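Local coordinates for uncharacterized protein CGL0972 (Corynebacterium glutamicum, PDB 2VQG), which probably forms an anion-selective, alpha-helical porin channel that lets small anions cross the outer membrane of the bacterium, at residues Q16-W19 with V20-G23; I24-G27 with G28-A32. All blocks are in the same frame, centred on the assembly; numbering follows the deposited sequence.

Contact 1. Residues Q16-W19 with V20-G23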
loop_
_atom_site.group_PDB
_atom_site.type_symbol
_atom_site.label_atom_id
_atom_site.label_comp_id
_atom_site.label_asym_id
_atom_site.label_seq_id
_atom_site.Cartn_x
_atom_site.Cartn_y
_atom_site.Cartn_z
ATOM N N GLN A 16 4.080 8.810 13.816
ATOM C CA GLN A 16 3.499 8.125 12.680
ATOM C C GLN A 16 4.452 7.121 12.041
ATOM O O GLN A 16 3.993 6.230 11.329
ATOM C CB GLN A 16 2.946 9.112 11.637
ATOM C CG GLN A 16 3.841 10.310 11.321
ATOM C CD GLN A 16 3.166 11.344 10.419
ATOM O OE1 GLN A 16 1.961 11.273 10.161
ATOM N NE2 GLN A 16 3.946 12.319 9.947
ATOM N N TYR A 17 5.766 7.246 12.273
ATOM C CA TYR A 17 6.677 6.238 11.701
ATOM C C TYR A 17 7.499 5.467 12.742
ATOM O O TYR A 17 8.566 4.953 12.427
ATOM C CB TYR A 17 7.565 6.824 10.590
ATOM C CG TYR A 17 6.766 7.260 9.368
ATOM C CD1 TYR A 17 6.139 6.319 8.544
ATOM C CD2 TYR A 17 6.627 8.614 9.045
ATOM C CE1 TYR A 17 5.388 6.713 7.418
ATOM C CE2 TYR A 17 5.871 9.019 7.916
ATOM C CZ TYR A 17 5.264 8.069 7.119
ATOM O OH TYR A 17 4.520 8.449 6.002
ATOM N N ASN A 18 7.007 5.391 13.968
ATOM C CA ASN A 18 7.670 4.563 14.977
ATOM C C ASN A 18 7.305 3.085 14.740
ATOM O O ASN A 18 6.480 2.771 13.876
ATOM C CB ASN A 18 7.357 5.018 16.402
ATOM C CG ASN A 18 5.879 4.868 16.770
ATOM O OD1 ASN A 18 5.242 3.894 16.420
ATOM N ND2 ASN A 18 5.347 5.848 17.493
ATOM N N TRP A 19 7.943 2.188 15.477
ATOM C CA TRP A 19 7.804 0.757 15.183
ATOM C C TRP A 19 6.393 0.272 15.456
ATOM O O TRP A 19 5.971 -0.728 14.891
ATOM C CB TRP A 19 8.813 -0.048 16.008
ATOM C CG TRP A 19 8.562 -0.047 17.521
ATOM C CD1 TRP A 19 9.077 0.815 18.452
ATOM C CD2 TRP A 19 7.808 -1.012 18.232
ATOM N NE1 TRP A 19 8.673 0.443 19.724
ATOM C CE2 TRP A 19 7.876 -0.670 19.609
ATOM C CE3 TRP A 19 7.025 -2.110 17.840
ATOM C CZ2 TRP A 19 7.211 -1.413 20.603
ATOM C CZ3 TRP A 19 6.358 -2.865 18.833
ATOM C CH2 TRP A 19 6.462 -2.505 20.201
ATOM N N VAL A 20 5.685 0.974 16.346
ATOM C CA VAL A 20 4.287 0.568 16.676
ATOM C C VAL A 20 3.407 0.912 15.498
ATOM O O VAL A 20 2.665 0.054 15.020
ATOM C CB VAL A 20 3.805 1.174 17.979
ATOM C CG1 VAL A 20 2.304 0.826 18.277
ATOM C CG2 VAL A 20 4.680 0.654 19.114
ATOM N N ALA A 21 3.459 2.165 15.033
ATOM C CA ALA A 21 2.677 2.522 13.854
ATOM C C ALA A 21 3.036 1.666 12.636
ATOM O O ALA A 21 2.151 1.195 11.910
ATOM C CB ALA A 21 2.824 4.010 13.537
ATOM N N CYS A 22 4.337 1.480 12.399
ATOM C CA CYS A 22 4.796 0.678 11.270
ATOM C C CYS A 22 4.400 -0.787 11.422
ATOM O O CYS A 22 4.129 -1.465 10.430
ATOM C CB CYS A 22 6.312 0.807 11.089
ATOM S SG CYS A 22 6.719 2.459 10.487
ATOM N N GLY A 23 4.411 -1.278 12.651
ATOM C CA GLY A 23 4.010 -2.670 12.892
ATOM C C GLY A 23 2.511 -2.901 12.711
ATOM O O GLY A 23 2.087 -3.987 12.301
#

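Contact 2. Residues I24-G27 with G28-A32. With ZN (zinc ion), chain J; CAC (cacodylate ion), chain M.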
loop_
_atom_site.group_PDB
_atom_site.type_symbol
_atom_site.label_atom_id
_atom_site.label_comp_id
_atom_site.label_asym_id
_atom_site.label_seq_id
_atom_site.Cartn_x
_atom_site.Cartn_y
_atom_site.Cartn_z
ATOM N N ILE A 24 1.693 -1.916 13.083
ATOM C CA ILE A 24 0.249 -1.992 12.793
ATOM C C ILE A 24 0.027 -1.989 11.262
ATOM O O ILE A 24 -0.777 -2.766 10.725
ATOM C CB ILE A 24 -0.500 -0.805 13.458
ATOM C CG1 ILE A 24 -0.426 -0.961 14.977
ATOM C CG2 ILE A 24 -1.984 -0.692 12.911
ATOM C CD1 ILE A 24 -0.945 0.279 15.749
ATOM N N LEU A 25 0.727 -1.100 10.568
ATOM C CA LEU A 25 0.649 -1.043 9.116
ATOM C C LEU A 25 1.051 -2.402 8.522
ATOM O O LEU A 25 0.358 -2.937 7.639
ATOM C CB LEU A 25 1.558 0.061 8.569
ATOM C CG LEU A 25 1.684 0.146 7.041
ATOM C CD1 LEU A 25 0.325 0.467 6.432
ATOM C CD2 LEU A 25 2.709 1.208 6.636
ATOM N N GLU A 26 2.149 -2.969 9.027
ATOM C CA GLU A 26 2.666 -4.232 8.445
ATOM C C GLU A 26 1.675 -5.390 8.693
ATOM O O GLU A 26 1.352 -6.137 7.758
ATOM C CB GLU A 26 4.038 -4.579 9.004
ATOM C CG GLU A 26 4.534 -5.915 8.438
ATOM C CD GLU A 26 5.961 -6.239 8.767
ATOM O OE1 GLU A 26 6.584 -5.658 9.684
ATOM O OE2 GLU A 26 6.469 -7.147 8.089
ATOM N N GLY A 27 1.191 -5.524 9.936
ATOM C CA GLY A 27 0.175 -6.544 10.269
ATOM C C GLY A 27 -1.062 -6.374 9.386
ATOM O O GLY A 27 -1.574 -7.337 8.782
ATOM N N GLY A 28 -1.533 -5.136 9.274
ATOM C CA GLY A 28 -2.759 -4.884 8.499
ATOM C C GLY A 28 -2.597 -5.226 7.014
ATOM O O GLY A 28 -3.515 -5.799 6.418
ATOM N N LEU A 29 -1.436 -4.907 6.433
ATOM C CA LEU A 29 -1.174 -5.219 5.030
ATOM C C LEU A 29 -1.002 -6.729 4.817
ATOM O O LEU A 29 -1.422 -7.251 3.776
ATOM C CB LEU A 29 0.049 -4.459 4.496
ATOM C CG LEU A 29 -0.083 -2.912 4.488
ATOM C CD1 LEU A 29 1.242 -2.327 4.053
ATOM C CD2 LEU A 29 -1.196 -2.427 3.572
ATOM N N LYS A 30 -0.395 -7.426 5.783
ATOM C CA LYS A 30 -0.326 -8.893 5.710
ATOM C C LYS A 30 -1.726 -9.491 5.799
ATOM O O LYS A 30 -2.081 -10.383 5.018
ATOM C CB LYS A 30 0.545 -9.476 6.802
ATOM C CG LYS A 30 2.051 -9.165 6.627
ATOM C CD LYS A 30 2.849 -9.713 7.770
ATOM C CE LYS A 30 4.341 -9.667 7.483
ATOM N NZ LYS A 30 5.168 -10.372 8.548
ATOM N N ALA A 31 -2.519 -9.029 6.771
ATOM C CA ALA A 31 -3.881 -9.583 6.961
ATOM C C ALA A 31 -4.790 -9.320 5.761
ATOM O O ALA A 31 -5.718 -10.093 5.495
ATOM C CB ALA A 31 -4.497 -9.024 8.232
ATOM N N ALA A 32 -4.510 -8.225 5.048
ATOM C CA ALA A 32 -5.251 -7.855 3.847
ATOM C C ALA A 32 -4.778 -8.623 2.604
ATOM O O ALA A 32 -5.409 -8.524 1.527
ATOM C CB ALA A 32 -5.144 -6.347 3.608
HETATM ZN ZN ZN J . 8.136 -8.019 8.483
HETATM AS AS CAC M . 8.377 -10.495 6.788
HETATM O O1 CAC M . 8.586 -9.366 5.482
HETATM O O2 CAC M . 7.741 -9.655 8.166
HETATM C C1 CAC M . 7.124 -11.902 6.236
HETATM C C2 CAC M . 10.066 -11.355 7.305
#

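Contact 1. Residues Q16-W19 with V20-G23
V20 lays its CG2 methyl over the six-membered ring of W19, 3.4 Å from the ring centroid and only 9° off the normal, a CH-pi contact between sequence neighbours. The indole reaches that position because CG of W19 sits between its own backbone N and carbonyl carbon (chi1 67°), which folds the ring back beside the V20 backbone. The V20 N-H makes a weak, strongly bent bond to N18 OD1.

A21 takes the same oxygen far more squarely: its N lies 2.8 Å from N18 OD1 with an N-H...O angle of 171°. N18 is thus the N-cap of helix 19-31, its side-chain carbonyl turned onto amides that have no preceding helical turn to bond to. The A21 methyl meets the Q16 carbonyl, CB to O 3.3 Å.

At C22 the main chain takes over, with N donating to N18 O at 2.9 Å. Its SG rests near the edge of the Y17 ring, 4.4 Å from CD1, and continues into the disulfide with C81, while Y17 leans on R77 and T80 of helix 61-80. G23 N closes the turn on W19 O.

W19, V20 and G23 also line the pocket of the bound detergent-like polyether. One asparagine oxygen therefore serves two amides at the helix start, while the disulfide ties the first turn to C81, just after helix 61-80.

Contact 2. Residues I24-G27 with G28-A32
E26 and K30, one helical turn apart, run side by side in the same direction and meet again at a bound zinc ion and cacodylate. CG of E26 stands anti to the backbone N (chi1 178°) and the chain continues extended, which carries the carboxylate out along the lysine. OE2 is the oxygen that binds the metal, 1.9 Å from the zinc. Cacodylate O2 is a second zinc ligand, and one more, outside the two segments, brings the set to three. K30, extended beyond CG, brings NZ to 2.7 Å from cacodylate O2 and donates a hydrogen bond to it. Its CE passes 3.4 Å from E26 OE2. The anionic oxygen thus lies between zinc and the ammonium group, whose positive charges would be expected to favour its binding; the cacodylate itself probably comes from the crystallisation liquor.

Underneath runs the i to i+4 ladder of an alpha-helix, the later part of helix 19-31. The K30 N to E26 O bond, 2.9 Å long, joins the backbones of the same two residues whose side chains converge at the metal.

G27 and G28 take part through their main chain. G27 O accepts from A31 N at 2.8 Å, the donor nearly in line with the carbonyl, and the A31 methyl rests against the same oxygen, CB to O 3.4 Å. G28 N donates in turn to I24 O.

On another side of the helix L29 N bonds to L25 O. The two leucine side chains cross, CD1 to CD1 3.8 Å, and L29 CG packs 3.2 Å from L25 O. These leucines face helix 61-80, where L25 touches L74 and L29 touches A78; L29 also meets V34 and L35 in the loop beyond.

In the fold
From the N-terminal side, the chain enters through the loop before helix 19-31, and contact 1 closes that loop onto the first turn. Contact 2 takes over directly at residue 24 and carries the same helix on through its later turns, so the two lie in series, neither nested nor crossed, with centres about 12 Å apart. Contact 1 sets the loop before the helix against helix 61-80 through Y17, and contact 2 sets the helix itself there through its leucines, while the disulfide to C81 adds a covalent tie just beyond helix 61-80. The detergent pocket spans the junction, taking residues from contact 1 and I24 from contact 2. Past 28-32 the chain leads into the loop before helix 41-52.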